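Local coordinates for protein UDP-N-acetylenolpyruvoylglucosamine reductase (Listeria monocytogenes, PDB 3TX1) that reduces UDP-N-acetylenolpyruvoylglucosamine to UDP-N-acetylmuramate with NADPH, using bound FAD, in the pathway that builds bacterial peptidoglycan, at residues Q264-Q272 and K276-A287; G139-P147 and M224-E232. All blocks are in the same frame, centred on the assembly; numbering follows the deposited sequence.

Interaction 1: residues Q264-Q272 and K276-A287; sequences QGHIIGGAQ and KHAGFIVNIGGA. With SO4 (sulfate ion), chain F.
Q272 and V282 form an antiparallel hydrogen-bonded pair: Q272 N donates to V282 O at 2.9 Å. The return bond, from V282 N to Q272 O, measures 2.8 Å. A271 and N283 follow as a non-hydrogen-bonded pair, and beyond them I284 N makes a weak bond to G270 O. Where strand 281-283 ends, the N283 amide turns back on its own chain. Its CG lies opposite the backbone N (chi1 -176°), and OD1 accepts both G285 N and A287 N, which arrive from opposite faces of the amide plane. The first of these bonds makes an Asx turn, while ND2 is held separately by T49 O, so both ends of the amide are fixed. The bend carries A287 back beside G270, their CA atoms 3.8 Å apart.

The extended side chain of Q272 reaches back to the loop that leads into strand 267-268, where NE2 donates to G265 O at 3.1 Å, a nearly straight bond (165°) lying in the amide plane of the glutamine. Along the way Q272 runs side by side with V282, its CB against CG2, and I284 crosses it at about a right angle. I284 CD1 then meets I267 CD1 at 4.0 Å. On the other face of the sheet A271 CB packs on I281 CG2, and both residues lean on helix 289-307. At the far end Q264 lays its amide beside A278, NE2 bonding to S274 O. H277 carries F280 CE1 over one ring face and makes a weak bond from NE2 to O4 of a sulfate, an ion probably from the crystallisation liquor, at 3.4 Å.

Two successive hairpins, the first closed by a type II' turn from I268 to A271, make this a three-stranded antiparallel meander of the MurB C-terminal domain, whose F280 touches the bound FAD.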
loop_
_atom_site.group_PDB
_atom_site.type_symbol
_atom_site.label_atom_id
_atom_site.label_comp_id
_atom_site.label_asym_id
_atom_site.label_seq_id
_atom_site.Cartn_x
_atom_site.Cartn_y
_atom_site.Cartn_z
ATOM N N GLN A 264 14.914 -10.240 -17.529
ATOM C CA GLN A 264 13.494 -10.524 -17.675
ATOM C C GLN A 264 13.227 -12.022 -17.827
ATOM O O GLN A 264 13.804 -12.679 -18.713
ATOM C CB GLN A 264 12.897 -9.755 -18.831
ATOM C CG GLN A 264 11.386 -9.814 -18.774
ATOM C CD GLN A 264 10.689 -8.847 -19.718
ATOM O OE1 GLN A 264 11.224 -8.470 -20.769
ATOM N NE2 GLN A 264 9.468 -8.458 -19.348
ATOM N N GLY A 265 12.355 -12.540 -16.947
ATOM C CA GLY A 265 11.990 -13.944 -16.919
ATOM C C GLY A 265 12.775 -14.650 -15.835
ATOM O O GLY A 265 12.474 -15.770 -15.474
ATOM N N HIS A 266 13.777 -13.989 -15.279
ATOM C CA HIS A 266 14.586 -14.595 -14.246
ATOM C C HIS A 266 13.734 -15.089 -13.130
ATOM O O HIS A 266 12.778 -14.432 -12.753
ATOM C CB HIS A 266 15.651 -13.630 -13.720
ATOM C CG HIS A 266 16.913 -14.337 -13.335
ATOM N ND1 HIS A 266 17.881 -14.640 -14.243
ATOM C CD2 HIS A 266 17.288 -14.939 -12.155
ATOM C CE1 HIS A 266 18.857 -15.332 -13.646
ATOM N NE2 HIS A 266 18.498 -15.529 -12.369
ATOM N N ILE A 267 14.062 -16.258 -12.589
ATOM C CA ILE A 267 13.299 -16.856 -11.493
ATOM C C ILE A 267 14.204 -17.268 -10.363
ATOM O O ILE A 267 15.280 -17.803 -10.602
ATOM C CB ILE A 267 12.561 -18.124 -11.971
ATOM C CG1 ILE A 267 11.482 -17.749 -12.969
ATOM C CG2 ILE A 267 11.914 -18.903 -10.818
ATOM C CD1 ILE A 267 10.911 -18.946 -13.665
ATOM N N ILE A 268 13.780 -16.972 -9.138
ATOM C CA ILE A 268 14.417 -17.469 -7.943
ATOM C C ILE A 268 13.278 -17.999 -7.084
ATOM O O ILE A 268 12.369 -17.221 -6.758
ATOM C CB ILE A 268 15.122 -16.385 -7.163
ATOM C CG1 ILE A 268 16.207 -15.745 -8.037
ATOM C CG2 ILE A 268 15.662 -16.992 -5.858
ATOM C CD1 ILE A 268 17.251 -14.991 -7.232
ATOM N N GLY A 269 13.308 -19.305 -6.745
ATOM C CA GLY A 269 12.213 -19.937 -6.006
ATOM C C GLY A 269 10.896 -19.763 -6.731
ATOM O O GLY A 269 10.755 -20.177 -7.862
ATOM N N GLY A 270 9.915 -19.134 -6.099
ATOM C CA GLY A 270 8.628 -18.889 -6.769
ATOM C C GLY A 270 8.446 -17.446 -7.252
ATOM O O GLY A 270 7.331 -17.015 -7.551
ATOM N N ALA A 271 9.546 -16.707 -7.339
ATOM C CA ALA A 271 9.512 -15.320 -7.729
ATOM C C ALA A 271 10.100 -15.154 -9.125
ATOM O O ALA A 271 11.062 -15.828 -9.490
ATOM C CB ALA A 271 10.283 -14.488 -6.720
ATOM N N GLN A 272 9.531 -14.245 -9.910
ATOM C CA GLN A 272 10.014 -14.019 -11.275
ATOM C C GLN A 272 9.989 -12.565 -11.690
ATOM O O GLN A 272 9.057 -11.851 -11.369
ATOM C CB GLN A 272 9.180 -14.821 -12.262
ATOM C CG GLN A 272 9.711 -14.757 -13.690
ATOM C CD GLN A 272 8.828 -15.494 -14.664
ATOM O OE1 GLN A 272 7.600 -15.456 -14.543
ATOM N NE2 GLN A 272 9.435 -16.142 -15.660
ATOM N N LYS A 276 6.026 -9.833 -18.407
ATOM C CA LYS A 276 5.191 -8.842 -19.028
ATOM C C LYS A 276 5.697 -7.413 -18.751
ATOM O O LYS A 276 5.653 -6.569 -19.641
ATOM C CB LYS A 276 3.733 -9.043 -18.634
ATOM C CG LYS A 276 2.798 -8.063 -19.280
ATOM C CD LYS A 276 1.461 -8.271 -18.627
ATOM C CE LYS A 276 0.343 -7.750 -19.513
ATOM N NZ LYS A 276 -0.941 -8.271 -18.982
ATOM N N HIS A 277 6.202 -7.169 -17.547
ATOM C CA HIS A 277 6.745 -5.857 -17.177
ATOM C C HIS A 277 7.978 -6.112 -16.333
ATOM O O HIS A 277 7.884 -6.527 -15.166
ATOM C CB HIS A 277 5.718 -5.076 -16.356
ATOM C CG HIS A 277 6.072 -3.635 -16.155
ATOM N ND1 HIS A 277 5.297 -2.629 -16.610
ATOM C CD2 HIS A 277 7.185 -3.040 -15.584
ATOM C CE1 HIS A 277 5.862 -1.446 -16.310
ATOM N NE2 HIS A 277 7.023 -1.688 -15.699
ATOM N N ALA A 278 9.154 -5.868 -16.893
ATOM C CA ALA A 278 10.361 -6.256 -16.176
ATOM C C ALA A 278 10.545 -5.596 -14.837
ATOM O O ALA A 278 11.366 -6.066 -14.073
ATOM C CB ALA A 278 11.594 -6.072 -17.021
ATOM N N GLY A 279 9.803 -4.521 -14.538
ATOM C CA GLY A 279 9.952 -3.823 -13.251
ATOM C C GLY A 279 9.074 -4.384 -12.136
ATOM O O GLY A 279 9.028 -3.826 -11.032
ATOM N N PHE A 280 8.386 -5.486 -12.445
ATOM C CA PHE A 280 7.525 -6.210 -11.530
ATOM C C PHE A 280 8.083 -7.584 -11.219
ATOM O O PHE A 280 8.488 -8.333 -12.115
ATOM C CB PHE A 280 6.205 -6.501 -12.195
ATOM C CG PHE A 280 5.192 -5.416 -12.078
ATOM C CD1 PHE A 280 5.364 -4.194 -12.724
ATOM C CD2 PHE A 280 3.996 -5.660 -11.440
ATOM C CE1 PHE A 280 4.388 -3.188 -12.657
ATOM C CE2 PHE A 280 3.009 -4.671 -11.408
ATOM C CZ PHE A 280 3.202 -3.429 -12.011
ATOM N N ILE A 281 8.057 -7.947 -9.947
ATOM C CA ILE A 281 8.438 -9.296 -9.587
ATOM C C ILE A 281 7.140 -10.034 -9.246
ATOM O O ILE A 281 6.512 -9.751 -8.223
ATOM C CB ILE A 281 9.425 -9.284 -8.422
ATOM C CG1 ILE A 281 10.729 -8.710 -8.928
ATOM C CG2 ILE A 281 9.656 -10.684 -7.886
ATOM C CD1 ILE A 281 11.766 -8.534 -7.854
ATOM N N VAL A 282 6.731 -10.945 -10.114
ATOM C CA VAL A 282 5.502 -11.691 -9.888
ATOM C C VAL A 282 5.718 -12.988 -9.097
ATOM O O VAL A 282 6.797 -13.541 -9.071
ATOM C CB VAL A 282 4.809 -12.061 -11.215
ATOM C CG1 VAL A 282 4.477 -10.818 -11.984
ATOM C CG2 VAL A 282 5.714 -12.963 -12.040
ATOM N N ASN A 283 4.633 -13.513 -8.552
ATOM C CA ASN A 283 4.626 -14.694 -7.724
ATOM C C ASN A 283 4.023 -15.789 -8.539
ATOM O O ASN A 283 2.807 -15.959 -8.541
ATOM C CB ASN A 283 3.726 -14.422 -6.521
ATOM C CG ASN A 283 3.705 -15.541 -5.516
ATOM O OD1 ASN A 283 4.223 -16.646 -5.750
ATOM N ND2 ASN A 283 3.113 -15.254 -4.356
ATOM N N ILE A 284 4.859 -16.539 -9.231
ATOM C CA ILE A 284 4.377 -17.635 -10.046
ATOM C C ILE A 284 3.923 -18.850 -9.244
ATOM O O ILE A 284 3.692 -19.906 -9.830
ATOM C CB ILE A 284 5.414 -18.063 -11.099
ATOM C CG1 ILE A 284 6.676 -18.600 -10.439
ATOM C CG2 ILE A 284 5.726 -16.892 -12.009
ATOM C CD1 ILE A 284 7.638 -19.258 -11.406
ATOM N N GLY A 285 3.820 -18.723 -7.918
ATOM C CA GLY A 285 3.262 -19.788 -7.072
ATOM C C GLY A 285 4.142 -20.190 -5.916
ATOM O O GLY A 285 5.227 -20.761 -6.095
ATOM N N GLY A 286 3.715 -19.882 -4.709
ATOM C CA GLY A 286 4.507 -20.290 -3.543
ATOM C C GLY A 286 5.781 -19.494 -3.305
ATOM O O GLY A 286 6.697 -19.933 -2.577
ATOM N N ALA A 287 5.854 -18.308 -3.899
ATOM C CA ALA A 287 6.998 -17.457 -3.616
ATOM C C ALA A 287 7.084 -17.127 -2.094
ATOM O O ALA A 287 6.067 -17.168 -1.357
ATOM C CB ALA A 287 6.938 -16.177 -4.441
HETATM S S SO4 F . 9.115 1.698 -15.487
HETATM O O1 SO4 F . 7.727 2.215 -15.451
HETATM O O2 SO4 F . 9.404 1.141 -16.834
HETATM O O3 SO4 F . 10.087 2.774 -15.168
HETATM O O4 SO4 F . 9.261 0.629 -14.467
#

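Interaction 2: residues G139-P147 and M224-E232; sequences GLEFACGIP and MDELTAARE. With FAD (flavin-adenine dinucleotide), chain B.
R231 reaches from helix 217-234 over the loop residues G145 and I146, in a helix-on-loop contact that joins the C-terminal region to the PCMH-type FAD-binding fold at the flavin. The arginine leaves the helix extended and bends at chi3 (-72°), which brings G145 O over one face of its guanidinium, offset toward the rim. Although R231 NE lies close to that oxygen, the angle is too poor for a hydrogen bond. I146 crosses the arginine at about a right angle, its CG1 3.6 Å from R231 NH1.

The edge of the guanidinium is turned to the cofactor. R231 NH1 donates to FAD O4 at 3.0 Å, nearly straight at 164°, and R231 NH2 bonds to FAD N5 at 3.3 Å. Because Q235 OE1 also takes a bond from NH2, the group is held against rotation, and its place beside O4 and N5 would probably draw electron density toward that side of the flavin. In the guanidinium plane a water accepts from NH1 at 2.8 Å and donates to F142 O, tying the arginine back to the loop. P147 brings its ring against the flavin, CG 3.6 Å from FAD C7, while its carbonyl oxygen accepts from the ribityl O2'.

Farther from the cofactor the contact turns apolar. L227 points at the loop and sets CD1 3.8 Å from F142 CA. C144, also directed at the helix, puts SG against L227 CB and rests CB on the terminal CE of M224, whose chain bends at chi3. One turn along the helix T228 OG1 donates to M224 O at 2.9 Å, and T228 N reaches the same oxygen from the opposite face of its carbonyl plane.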
loop_
_atom_site.group_PDB
_atom_site.type_symbol
_atom_site.label_atom_id
_atom_site.label_comp_id
_atom_site.label_asym_id
_atom_site.label_seq_id
_atom_site.Cartn_x
_atom_site.Cartn_y
_atom_site.Cartn_z
ATOM N N GLY A 139 -11.898 13.336 -10.715
ATOM C CA GLY A 139 -10.671 13.670 -10.042
ATOM C C GLY A 139 -9.973 12.416 -9.578
ATOM O O GLY A 139 -8.766 12.461 -9.321
ATOM N N LEU A 140 -10.728 11.315 -9.429
ATOM C CA LEU A 140 -10.140 10.033 -9.003
ATOM C C LEU A 140 -9.793 9.043 -10.136
ATOM O O LEU A 140 -9.103 8.045 -9.916
ATOM C CB LEU A 140 -11.016 9.316 -7.964
ATOM C CG LEU A 140 -10.917 9.699 -6.484
ATOM C CD1 LEU A 140 -11.795 8.731 -5.698
ATOM C CD2 LEU A 140 -9.492 9.724 -5.915
ATOM N N GLU A 141 -10.248 9.325 -11.346
ATOM C CA GLU A 141 -10.064 8.369 -12.398
ATOM C C GLU A 141 -8.741 7.624 -12.306
ATOM O O GLU A 141 -8.720 6.397 -12.487
ATOM C CB GLU A 141 -10.222 9.015 -13.768
ATOM C CG GLU A 141 -11.552 9.715 -14.008
ATOM C CD GLU A 141 -11.636 11.064 -13.311
ATOM O OE1 GLU A 141 -10.823 11.315 -12.376
ATOM O OE2 GLU A 141 -12.507 11.867 -13.713
ATOM N N PHE A 142 -7.668 8.353 -11.984
ATOM C CA PHE A 142 -6.315 7.803 -11.969
ATOM C C PHE A 142 -6.070 6.584 -11.048
ATOM O O PHE A 142 -5.034 5.894 -11.188
ATOM C CB PHE A 142 -5.278 8.901 -11.666
ATOM C CG PHE A 142 -5.361 9.450 -10.266
ATOM C CD1 PHE A 142 -4.916 8.706 -9.179
ATOM C CD2 PHE A 142 -5.850 10.712 -10.035
ATOM C CE1 PHE A 142 -4.999 9.200 -7.896
ATOM C CE2 PHE A 142 -5.912 11.218 -8.754
ATOM C CZ PHE A 142 -5.490 10.462 -7.684
ATOM N N ALA A 143 -7.021 6.338 -10.141
ATOM C CA ALA A 143 -6.936 5.316 -9.125
ATOM C C ALA A 143 -7.880 4.128 -9.339
ATOM O O ALA A 143 -7.995 3.242 -8.492
ATOM C CB ALA A 143 -7.158 5.944 -7.755
ATOM N N CYS A 144 -8.521 4.052 -10.484
ATOM C CA CYS A 144 -9.456 2.945 -10.730
ATOM C C CYS A 144 -8.701 1.601 -10.777
ATOM O O CYS A 144 -9.312 0.514 -10.662
ATOM C CB CYS A 144 -10.198 3.193 -12.051
ATOM S SG CYS A 144 -9.079 3.372 -13.489
ATOM N N GLY A 145 -7.377 1.680 -10.953
ATOM C CA GLY A 145 -6.572 0.486 -11.066
ATOM C C GLY A 145 -5.471 0.283 -10.040
ATOM O O GLY A 145 -4.757 -0.701 -10.148
ATOM N N ILE A 146 -5.355 1.176 -9.042
ATOM C CA ILE A 146 -4.303 1.133 -8.015
ATOM C C ILE A 146 -4.779 0.317 -6.832
ATOM O O ILE A 146 -5.660 0.749 -6.100
ATOM C CB ILE A 146 -3.945 2.542 -7.476
ATOM C CG1 ILE A 146 -3.556 3.515 -8.598
ATOM C CG2 ILE A 146 -2.822 2.448 -6.469
ATOM C CD1 ILE A 146 -3.284 4.950 -8.147
ATOM N N PRO A 147 -4.151 -0.838 -6.597
ATOM C CA PRO A 147 -4.511 -1.797 -5.549
ATOM C C PRO A 147 -4.245 -1.206 -4.196
ATOM O O PRO A 147 -3.606 -0.149 -4.115
ATOM C CB PRO A 147 -3.518 -2.949 -5.778
ATOM C CG PRO A 147 -2.992 -2.752 -7.175
ATOM C CD PRO A 147 -2.923 -1.259 -7.285
ATOM N N MET A 224 -11.790 5.960 -17.411
ATOM C CA MET A 224 -11.566 4.763 -16.617
ATOM C C MET A 224 -11.310 3.553 -17.458
ATOM O O MET A 224 -10.477 2.705 -17.107
ATOM C CB MET A 224 -12.667 4.553 -15.602
ATOM C CG MET A 224 -12.550 5.594 -14.502
ATOM S SD MET A 224 -13.919 5.665 -13.344
ATOM C CE MET A 224 -14.039 3.938 -12.826
ATOM N N ASP A 225 -12.007 3.512 -18.593
ATOM C CA ASP A 225 -11.840 2.439 -19.537
ATOM C C ASP A 225 -10.477 2.617 -20.128
ATOM O O ASP A 225 -9.722 1.664 -20.162
ATOM C CB ASP A 225 -12.913 2.473 -20.602
ATOM C CG ASP A 225 -14.260 1.985 -20.100
ATOM O OD1 ASP A 225 -15.282 2.206 -20.804
ATOM O OD2 ASP A 225 -14.304 1.374 -19.017
ATOM N N GLU A 226 -10.137 3.839 -20.545
ATOM C CA GLU A 226 -8.796 4.126 -21.092
ATOM C C GLU A 226 -7.698 3.641 -20.129
ATOM O O GLU A 226 -6.709 3.033 -20.536
ATOM C CB GLU A 226 -8.596 5.637 -21.346
ATOM C CG GLU A 226 -7.120 6.066 -21.527
ATOM C CD GLU A 226 -6.825 7.511 -21.086
ATOM O OE1 GLU A 226 -7.763 8.352 -21.137
ATOM O OE2 GLU A 226 -5.665 7.818 -20.685
ATOM N N LEU A 227 -7.899 3.927 -18.849
ATOM C CA LEU A 227 -6.902 3.625 -17.865
ATOM C C LEU A 227 -6.796 2.136 -17.594
ATOM O O LEU A 227 -5.686 1.600 -17.515
ATOM C CB LEU A 227 -7.052 4.503 -16.613
ATOM C CG LEU A 227 -6.946 6.054 -16.790
ATOM C CD1 LEU A 227 -6.199 6.734 -15.659
ATOM C CD2 LEU A 227 -6.177 6.430 -18.016
ATOM N N THR A 228 -7.926 1.452 -17.535
ATOM C CA THR A 228 -7.914 0.015 -17.332
ATOM C C THR A 228 -7.235 -0.657 -18.535
ATOM O O THR A 228 -6.371 -1.532 -18.361
ATOM C CB THR A 228 -9.337 -0.515 -17.125
ATOM O OG1 THR A 228 -9.905 0.116 -15.979
ATOM C CG2 THR A 228 -9.365 -2.006 -16.890
ATOM N N ALA A 229 -7.595 -0.219 -19.745
ATOM C CA ALA A 229 -7.013 -0.733 -20.970
ATOM C C ALA A 229 -5.510 -0.600 -20.905
ATOM O O ALA A 229 -4.765 -1.605 -21.082
ATOM C CB ALA A 229 -7.536 0.029 -22.159
ATOM N N ALA A 230 -5.070 0.628 -20.610
ATOM C CA ALA A 230 -3.641 0.943 -20.528
ATOM C C ALA A 230 -2.893 0.052 -19.532
ATOM O O ALA A 230 -1.925 -0.608 -19.890
ATOM C CB ALA A 230 -3.425 2.401 -20.200
ATOM N N ARG A 231 -3.378 0.010 -18.292
ATOM C CA ARG A 231 -2.739 -0.752 -17.279
ATOM C C ARG A 231 -2.754 -2.225 -17.623
ATOM O O ARG A 231 -1.729 -2.898 -17.521
ATOM C CB ARG A 231 -3.446 -0.515 -15.960
ATOM C CG ARG A 231 -2.788 -1.207 -14.772
ATOM C CD ARG A 231 -3.619 -1.083 -13.518
ATOM N NE ARG A 231 -3.595 0.265 -12.969
ATOM C CZ ARG A 231 -2.613 0.763 -12.215
ATOM N NH1 ARG A 231 -2.702 1.990 -11.726
ATOM N NH2 ARG A 231 -1.545 0.027 -11.917
ATOM N N GLU A 232 -3.908 -2.738 -18.029
ATOM C CA GLU A 232 -3.987 -4.155 -18.339
ATOM C C GLU A 232 -3.017 -4.560 -19.405
ATOM O O GLU A 232 -2.427 -5.610 -19.329
ATOM C CB GLU A 232 -5.374 -4.558 -18.760
ATOM C CG GLU A 232 -6.349 -4.580 -17.605
ATOM C CD GLU A 232 -7.732 -4.985 -18.062
ATOM O OE1 GLU A 232 -7.975 -4.965 -19.286
ATOM O OE2 GLU A 232 -8.567 -5.331 -17.202
HETATM P PA FAD B . 0.671 -1.450 2.228
HETATM O O1A FAD B . -0.090 -2.330 3.161
HETATM O O2A FAD B . 1.486 -2.066 1.128
HETATM O O5B FAD B . 1.717 -0.579 3.066
HETATM C C5B FAD B . 2.093 0.610 2.379
HETATM C C4B FAD B . 2.680 1.648 3.312
HETATM O O4B FAD B . 1.655 2.472 3.844
HETATM C C3B FAD B . 3.441 1.118 4.507
HETATM O O3B FAD B . 4.391 2.150 4.871
HETATM C C2B FAD B . 2.329 1.059 5.553
HETATM O O2B FAD B . 2.705 1.027 6.943
HETATM C C1B FAD B . 1.624 2.351 5.261
HETATM N N9A FAD B . 0.219 2.245 5.613
HETATM C C8A FAD B . -0.673 1.338 5.186
HETATM N N7A FAD B . -1.900 1.659 5.685
HETATM C C5A FAD B . -1.809 2.784 6.428
HETATM C C6A FAD B . -2.684 3.645 7.266
HETATM N N6A FAD B . -4.011 3.404 7.453
HETATM N N1A FAD B . -2.112 4.717 7.856
HETATM C C2A FAD B . -0.827 5.015 7.712
HETATM N N3A FAD B . 0.034 4.277 7.010
HETATM C C4A FAD B . -0.390 3.169 6.362
HETATM N N1 FAD B . 1.055 2.624 -6.500
HETATM C C2 FAD B . 0.857 3.767 -7.202
HETATM O O2 FAD B . 1.041 4.863 -6.648
HETATM N N3 FAD B . 0.431 3.805 -8.473
HETATM C C4 FAD B . 0.192 2.718 -9.193
HETATM O O4 FAD B . -0.167 2.792 -10.391
HETATM C C4X FAD B . 0.388 1.437 -8.499
HETATM N N5 FAD B . 0.163 0.296 -9.145
HETATM C C5X FAD B . 0.328 -0.899 -8.559
HETATM C C6 FAD B . 0.054 -2.040 -9.297
HETATM C C7 FAD B . 0.181 -3.280 -8.729
HETATM C C7M FAD B . -0.104 -4.512 -9.548
HETATM C C8 FAD B . 0.606 -3.343 -7.312
HETATM C C8M FAD B . 0.780 -4.649 -6.626
HETATM C C9 FAD B . 0.873 -2.215 -6.586
HETATM C C9A FAD B . 0.754 -0.975 -7.165
HETATM N N10 FAD B . 1.003 0.212 -6.434
HETATM C C10 FAD B . 0.830 1.443 -7.092
HETATM C "C1'" FAD B . 1.464 0.143 -5.035
HETATM C "C2'" FAD B . 0.309 0.160 -4.060
HETATM O "O2'" FAD B . -0.905 -0.172 -4.729
HETATM C "C3'" FAD B . 0.123 1.536 -3.449
HETATM O "O3'" FAD B . 1.377 1.901 -2.887
HETATM C "C4'" FAD B . -0.949 1.480 -2.364
HETATM O "O4'" FAD B . -1.519 2.774 -2.125
HETATM C "C5'" FAD B . -0.454 0.839 -1.080
HETATM O "O5'" FAD B . -1.589 0.366 -0.395
HETATM P P FAD B . -1.546 -0.693 0.778
HETATM O O1P FAD B . -2.808 -0.473 1.530
HETATM O O2P FAD B . -1.291 -1.991 0.090
HETATM O O3P FAD B . -0.279 -0.326 1.620
HETATM O O HOH W 1 -5.160 3.195 -12.229
#

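In the fold
The two contacts show how one cofactor site can be assembled from separate parts of a chain. Their centres lie about 24 Å apart, and both segments of interaction 2, the later of them on helix 217-234, precede interaction 1 along the chain, which lies in the three-stranded sheet of the C-terminal domain. Interaction 2 spans the join between the FAD-binding region and the C-terminal region, whereas interaction 1 is a local meander wholly within the latter. Both meet the FAD, through F280 in one and I146, P147 and R231 in the other. They also touch directly, since K276 NZ probably bonds to E232 O near the end of the helix.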